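Local coordinates for protein probable 2-phosphosulfolactate phosphatase (Clostridium acetobutylicum, PDB 1VR0) that probably catalyses the magnesium-dependent hydrolysis of (2R)-O-phospho-3-sulfolactate to (2R)-3-sulfolactate and phosphate, at residues I165-M179 / A194-V208. Residues are numbered along the deposited sequence; the frame is centred on the assembly and turned at random.
Sequences IDDFICSGYIINCVM and AQYVYKTNEDIKGFV. With MG (magnesium ion), chain D.
Gly172 and Ala194 meet where the two backbones come close: Gly172 CA lies 3.5 Å from Ala194 O in a CA-H...O contact, and segments 165-179 and 194-199 cross nearly perpendicularly (-89°) with axes 7.0 Å apart. On one flank Ala194 CB sits over the centre of the Phe168 ring, 3.8 Å from its centroid, while Val197 CG2 meets that ring at its edge. On another, Tyr198 lays a ring face on the backbone of helix 165-179, its centroid 3.7 Å from Tyr173 CA; the two tyrosine side chains run alongside each other in the same direction, planes inclined at 45°. Ile169 is a knob among Val197, Tyr198, Phe207 and Val208. Its CG1 extends anti to the backbone N (chi1 -170°), carrying CD1 to within 3.9 Å of Phe207 CB, while CG2 turns to Val208. Beyond it, Ile165 CG2 touches Phe207 CD2 at 3.6 Å. Packing thins toward the C-terminal end of 165-179, where exposed Met179, present as selenomethionine, has SE 3.7 Å from Gln195 CG and Asn176 is partly exposed. The Tyr198 hydroxyl is hydrogen-bonded to Lys232, and the second subunit packs on Phe168, Val197 and Phe207. At the N-terminal end, Asp167 OD2 binds magnesium at 2.4 Å, with Asp38 and Gly158 completing the protein ligands; a metal-bound water donates to Asp166 OD2 and Asp167 OD1. Apolar side chains and ring faces line much of the 893 Å² buried here, suggesting that apolar fit joins the metal-bearing helix to helices 189-199 and 205-208, which also contact the second subunit.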
loop_
_atom_site.group_PDB
_atom_site.type_symbol
_atom_site.label_atom_id
_atom_site.label_comp_id
_atom_site.label_asym_id
_atom_site.label_seq_id
_atom_site.Cartn_x
_atom_site.Cartn_y
_atom_site.Cartn_z
ATOM N N ILE A 165 2.038 -8.889 -4.201
ATOM C CA ILE A 165 0.727 -9.412 -4.602
ATOM C C ILE A 165 0.308 -10.700 -3.892
ATOM O O ILE A 165 -0.865 -10.869 -3.588
ATOM C CB ILE A 165 0.659 -9.574 -6.135
ATOM C CG1 ILE A 165 0.274 -8.225 -6.753
ATOM C CG2 ILE A 165 -0.331 -10.645 -6.529
ATOM C CD1 ILE A 165 0.383 -8.135 -8.246
ATOM N N ASP A 166 1.251 -11.601 -3.625
ATOM C CA ASP A 166 0.915 -12.857 -2.896
ATOM C C ASP A 166 0.339 -12.533 -1.509
ATOM O O ASP A 166 -0.753 -12.997 -1.144
ATOM C CB ASP A 166 2.131 -13.816 -2.777
ATOM C CG ASP A 166 3.404 -13.126 -2.286
ATOM O OD1 ASP A 166 3.498 -11.882 -2.283
ATOM O OD2 ASP A 166 4.344 -13.830 -1.906
ATOM N N ASP A 167 1.045 -11.717 -0.735
ATOM C CA ASP A 167 0.585 -11.442 0.614
ATOM C C ASP A 167 -0.729 -10.645 0.568
ATOM O O ASP A 167 -1.576 -10.802 1.406
ATOM C CB ASP A 167 1.675 -10.721 1.446
ATOM C CG ASP A 167 2.896 -11.624 1.715
ATOM O OD1 ASP A 167 2.705 -12.840 1.750
ATOM O OD2 ASP A 167 4.032 -11.148 1.887
ATOM N N PHE A 168 -0.890 -9.807 -0.439
ATOM C CA PHE A 168 -2.034 -8.930 -0.548
ATOM C C PHE A 168 -3.294 -9.722 -0.868
ATOM O O PHE A 168 -4.341 -9.507 -0.244
ATOM C CB PHE A 168 -1.760 -7.899 -1.634
ATOM C CG PHE A 168 -2.728 -6.717 -1.669
ATOM C CD1 PHE A 168 -2.704 -5.750 -0.678
ATOM C CD2 PHE A 168 -3.596 -6.535 -2.745
ATOM C CE1 PHE A 168 -3.572 -4.646 -0.727
ATOM C CE2 PHE A 168 -4.447 -5.439 -2.793
ATOM C CZ PHE A 168 -4.425 -4.488 -1.783
ATOM N N ILE A 169 -3.214 -10.652 -1.826
ATOM C CA ILE A 169 -4.401 -11.413 -2.187
ATOM C C ILE A 169 -4.789 -12.346 -1.050
ATOM O O ILE A 169 -5.970 -12.607 -0.808
ATOM C CB ILE A 169 -4.235 -12.174 -3.522
ATOM C CG1 ILE A 169 -5.594 -12.749 -3.976
ATOM C CG2 ILE A 169 -3.186 -13.256 -3.444
ATOM C CD1 ILE A 169 -5.647 -13.144 -5.481
ATOM N N CYS A 170 -3.780 -12.858 -0.353
ATOM C CA CYS A 170 -4.007 -13.727 0.782
ATOM C C CYS A 170 -4.709 -12.941 1.877
ATOM O O CYS A 170 -5.621 -13.459 2.482
ATOM C CB CYS A 170 -2.687 -14.276 1.292
ATOM S SG CYS A 170 -2.927 -15.468 2.635
ATOM N N SER A 171 -4.309 -11.680 2.088
ATOM C CA SER A 171 -5.050 -10.791 2.999
ATOM C C SER A 171 -6.504 -10.682 2.610
ATOM O O SER A 171 -7.385 -10.757 3.439
ATOM C CB SER A 171 -4.498 -9.390 2.993
ATOM O OG SER A 171 -3.121 -9.362 3.312
ATOM N N GLY A 172 -6.742 -10.486 1.325
ATOM C CA GLY A 172 -8.081 -10.392 0.773
ATOM C C GLY A 172 -8.918 -11.617 1.017
ATOM O O GLY A 172 -10.089 -11.502 1.337
ATOM N N TYR A 173 -8.318 -12.786 0.847
ATOM C CA TYR A 173 -9.012 -14.030 1.094
ATOM C C TYR A 173 -9.477 -14.107 2.529
ATOM O O TYR A 173 -10.627 -14.512 2.806
ATOM C CB TYR A 173 -8.080 -15.200 0.786
ATOM C CG TYR A 173 -8.535 -16.528 1.280
ATOM C CD1 TYR A 173 -9.796 -17.021 0.965
ATOM C CD2 TYR A 173 -7.673 -17.338 2.022
ATOM C CE1 TYR A 173 -10.182 -18.281 1.392
ATOM C CE2 TYR A 173 -8.055 -18.584 2.444
ATOM C CZ TYR A 173 -9.304 -19.054 2.138
ATOM O OH TYR A 173 -9.669 -20.317 2.594
ATOM N N ILE A 174 -8.586 -13.722 3.437
ATOM C CA ILE A 174 -8.867 -13.817 4.857
ATOM C C ILE A 174 -9.957 -12.812 5.251
ATOM O O ILE A 174 -10.865 -13.143 6.003
ATOM C CB ILE A 174 -7.571 -13.657 5.649
ATOM C CG1 ILE A 174 -6.691 -14.893 5.385
ATOM C CG2 ILE A 174 -7.841 -13.493 7.133
ATOM C CD1 ILE A 174 -5.380 -14.935 6.089
ATOM N N ILE A 175 -9.857 -11.596 4.725
ATOM C CA ILE A 175 -10.849 -10.568 4.965
ATOM C C ILE A 175 -12.205 -11.079 4.468
ATOM O O ILE A 175 -13.210 -10.970 5.143
ATOM C CB ILE A 175 -10.441 -9.269 4.264
ATOM C CG1 ILE A 175 -9.237 -8.672 4.991
ATOM C CG2 ILE A 175 -11.592 -8.275 4.203
ATOM C CD1 ILE A 175 -8.481 -7.629 4.181
ATOM N N ASN A 176 -12.207 -11.703 3.301
ATOM C CA ASN A 176 -13.417 -12.257 2.756
ATOM C C ASN A 176 -14.045 -13.280 3.663
ATOM O O ASN A 176 -15.245 -13.336 3.776
ATOM C CB ASN A 176 -13.154 -12.900 1.402
ATOM C CG ASN A 176 -14.410 -13.013 0.582
ATOM O OD1 ASN A 176 -15.020 -14.058 0.496
ATOM N ND2 ASN A 176 -14.834 -11.901 0.041
ATOM N N CYS A 177 -13.218 -14.111 4.272
ATOM C CA CYS A 177 -13.669 -15.148 5.198
ATOM C C CYS A 177 -14.239 -14.557 6.476
ATOM O O CYS A 177 -15.157 -15.132 7.090
ATOM C CB CYS A 177 -12.502 -16.068 5.561
ATOM S SG CYS A 177 -11.881 -17.165 4.233
ATOM N N VAL A 178 -13.679 -13.426 6.898
ATOM C CA VAL A 178 -14.223 -12.696 8.022
ATOM C C VAL A 178 -15.611 -12.175 7.654
ATOM O O VAL A 178 -16.531 -12.264 8.453
ATOM C CB VAL A 178 -13.316 -11.539 8.469
ATOM C CG1 VAL A 178 -14.047 -10.624 9.481
ATOM C CG2 VAL A 178 -12.037 -12.071 9.083
HETATM N N MSE A 179 -15.744 -11.664 6.434
HETATM C CA MSE A 179 -17.012 -11.144 5.956
HETATM C C MSE A 179 -18.075 -12.224 5.832
HETATM O O MSE A 179 -19.240 -11.962 6.069
HETATM C CB MSE A 179 -16.848 -10.492 4.616
HETATM C CG MSE A 179 -15.904 -9.309 4.642
HETATM SE SE MSE A 179 -15.771 -8.413 2.839
HETATM C CE MSE A 179 -17.866 -7.703 3.148
ATOM N N ALA A 194 -7.673 -5.149 -1.205
ATOM C CA ALA A 194 -7.224 -6.538 -1.126
ATOM C C ALA A 194 -8.396 -7.487 -1.324
ATOM O O ALA A 194 -8.312 -8.418 -2.116
ATOM C CB ALA A 194 -6.587 -6.811 0.196
ATOM N N GLN A 195 -9.486 -7.258 -0.601
ATOM C CA GLN A 195 -10.646 -8.112 -0.708
ATOM C C GLN A 195 -11.176 -8.134 -2.144
ATOM O O GLN A 195 -11.585 -9.175 -2.645
ATOM C CB GLN A 195 -11.705 -7.630 0.291
ATOM C CG GLN A 195 -12.878 -8.574 0.491
ATOM C CD GLN A 195 -13.953 -8.392 -0.523
ATOM O OE1 GLN A 195 -14.103 -7.290 -1.087
ATOM N NE2 GLN A 195 -14.692 -9.478 -0.832
ATOM N N TYR A 196 -11.128 -6.982 -2.803
ATOM C CA TYR A 196 -11.568 -6.849 -4.184
ATOM C C TYR A 196 -10.737 -7.700 -5.123
ATOM O O TYR A 196 -11.299 -8.400 -5.997
ATOM C CB TYR A 196 -11.507 -5.390 -4.650
ATOM C CG TYR A 196 -11.737 -5.274 -6.136
ATOM C CD1 TYR A 196 -13.001 -5.467 -6.677
ATOM C CD2 TYR A 196 -10.675 -5.002 -7.017
ATOM C CE1 TYR A 196 -13.214 -5.386 -8.053
ATOM C CE2 TYR A 196 -10.881 -4.913 -8.388
ATOM C CZ TYR A 196 -12.153 -5.112 -8.905
ATOM O OH TYR A 196 -12.360 -5.044 -10.275
ATOM N N VAL A 197 -9.413 -7.641 -4.936
ATOM C CA VAL A 197 -8.474 -8.413 -5.739
ATOM C C VAL A 197 -8.742 -9.902 -5.547
ATOM O O VAL A 197 -8.768 -10.684 -6.539
ATOM C CB VAL A 197 -7.008 -8.095 -5.359
ATOM C CG1 VAL A 197 -6.035 -9.057 -6.049
ATOM C CG2 VAL A 197 -6.672 -6.676 -5.718
ATOM N N TYR A 198 -8.944 -10.302 -4.284
ATOM C CA TYR A 198 -9.267 -11.702 -3.995
ATOM C C TYR A 198 -10.600 -12.091 -4.633
ATOM O O TYR A 198 -10.679 -13.059 -5.380
ATOM C CB TYR A 198 -9.317 -12.004 -2.494
ATOM C CG TYR A 198 -9.975 -13.319 -2.279
ATOM C CD1 TYR A 198 -9.273 -14.492 -2.532
ATOM C CD2 TYR A 198 -11.342 -13.414 -1.942
ATOM C CE1 TYR A 198 -9.883 -15.735 -2.419
ATOM C CE2 TYR A 198 -11.960 -14.668 -1.813
ATOM C CZ TYR A 198 -11.216 -15.824 -2.044
ATOM O OH TYR A 198 -11.759 -17.092 -1.934
ATOM N N LYS A 199 -11.638 -11.332 -4.321
ATOM C CA LYS A 199 -13.012 -11.638 -4.741
ATOM C C LYS A 199 -13.070 -11.832 -6.277
ATOM O O LYS A 199 -13.810 -12.668 -6.764
ATOM C CB LYS A 199 -13.873 -10.479 -4.213
ATOM C CG LYS A 199 -15.381 -10.463 -4.351
ATOM C CD LYS A 199 -15.882 -8.909 -4.273
ATOM C CE LYS A 199 -17.012 -8.602 -3.192
ATOM N NZ LYS A 199 -18.366 -8.385 -3.847
ATOM N N THR A 200 -12.236 -11.119 -7.032
ATOM C CA THR A 200 -12.192 -11.246 -8.497
ATOM C C THR A 200 -11.179 -12.275 -9.017
ATOM O O THR A 200 -10.926 -12.352 -10.205
ATOM C CB THR A 200 -11.897 -9.860 -9.175
ATOM O OG1 THR A 200 -10.785 -9.234 -8.534
ATOM C CG2 THR A 200 -13.059 -8.938 -9.066
ATOM N N ASN A 201 -10.616 -13.076 -8.122
ATOM C CA ASN A 201 -9.560 -14.026 -8.434
ATOM C C ASN A 201 -9.545 -15.073 -7.325
ATOM O O ASN A 201 -8.516 -15.320 -6.709
ATOM C CB ASN A 201 -8.222 -13.270 -8.440
ATOM C CG ASN A 201 -8.058 -12.335 -9.637
ATOM O OD1 ASN A 201 -7.704 -12.788 -10.691
ATOM N ND2 ASN A 201 -8.262 -11.034 -9.449
ATOM N N GLU A 202 -10.697 -15.665 -7.042
ATOM C CA GLU A 202 -10.850 -16.561 -5.887
ATOM C C GLU A 202 -9.902 -17.735 -5.823
ATOM O O GLU A 202 -9.577 -18.218 -4.744
ATOM C CB GLU A 202 -12.270 -17.106 -5.819
ATOM C CG GLU A 202 -13.174 -16.126 -5.111
ATOM C CD GLU A 202 -14.624 -16.440 -5.320
ATOM O OE1 GLU A 202 -14.943 -17.653 -5.469
ATOM O OE2 GLU A 202 -15.436 -15.474 -5.341
ATOM N N ASP A 203 -9.493 -18.212 -6.983
ATOM C CA ASP A 203 -8.599 -19.368 -7.073
ATOM C C ASP A 203 -7.202 -18.974 -6.582
ATOM O O ASP A 203 -6.395 -19.831 -6.342
ATOM C CB ASP A 203 -8.503 -19.886 -8.518
ATOM C CG ASP A 203 -7.785 -18.869 -9.461
ATOM O OD1 ASP A 203 -8.215 -17.680 -9.543
ATOM O OD2 ASP A 203 -6.771 -19.248 -10.096
ATOM N N ILE A 204 -6.903 -17.680 -6.492
ATOM C CA ILE A 204 -5.626 -17.198 -5.941
ATOM C C ILE A 204 -4.406 -17.469 -6.835
ATOM O O ILE A 204 -3.712 -16.535 -7.209
ATOM C CB ILE A 204 -5.392 -17.716 -4.503
ATOM C CG1 ILE A 204 -6.444 -17.110 -3.577
ATOM C CG2 ILE A 204 -3.998 -17.325 -3.999
ATOM C CD1 ILE A 204 -6.455 -17.658 -2.131
ATOM N N LYS A 205 -4.135 -18.746 -7.110
ATOM C CA LYS A 205 -3.029 -19.197 -7.987
ATOM C C LYS A 205 -2.786 -18.282 -9.178
ATOM O O LYS A 205 -1.664 -17.841 -9.420
ATOM C CB LYS A 205 -3.356 -20.568 -8.575
ATOM C CG LYS A 205 -2.684 -21.799 -7.975
ATOM C CD LYS A 205 -3.252 -23.029 -8.724
ATOM C CE LYS A 205 -2.481 -24.300 -8.443
ATOM N NZ LYS A 205 -3.025 -25.416 -9.321
ATOM N N GLY A 206 -3.847 -18.026 -9.934
ATOM C CA GLY A 206 -3.720 -17.302 -11.191
ATOM C C GLY A 206 -3.112 -15.926 -11.025
ATOM O O GLY A 206 -2.227 -15.536 -11.758
ATOM N N PHE A 207 -3.575 -15.192 -10.031
ATOM C CA PHE A 207 -3.216 -13.809 -9.904
ATOM C C PHE A 207 -1.851 -13.636 -9.250
ATOM O O PHE A 207 -1.144 -12.675 -9.495
ATOM C CB PHE A 207 -4.320 -13.093 -9.124
ATOM C CG PHE A 207 -4.209 -11.634 -9.168
ATOM C CD1 PHE A 207 -4.800 -10.927 -10.186
ATOM C CD2 PHE A 207 -3.462 -10.957 -8.212
ATOM C CE1 PHE A 207 -4.657 -9.543 -10.247
ATOM C CE2 PHE A 207 -3.317 -9.560 -8.265
ATOM C CZ PHE A 207 -3.920 -8.865 -9.263
ATOM N N VAL A 208 -1.466 -14.583 -8.416
ATOM C CA VAL A 208 -0.159 -14.525 -7.796
ATOM C C VAL A 208 0.953 -14.559 -8.857
ATOM O O VAL A 208 2.030 -13.989 -8.669
ATOM C CB VAL A 208 0.032 -15.686 -6.806
ATOM C CG1 VAL A 208 1.486 -15.719 -6.270
ATOM C CG2 VAL A 208 -0.949 -15.573 -5.654
HETATM MG MG MG D . 6.094 -12.246 1.491
HETATM O O HOH W 1 4.769 -14.262 0.696
HETATM O O HOH W 2 6.709 -12.378 -0.906
#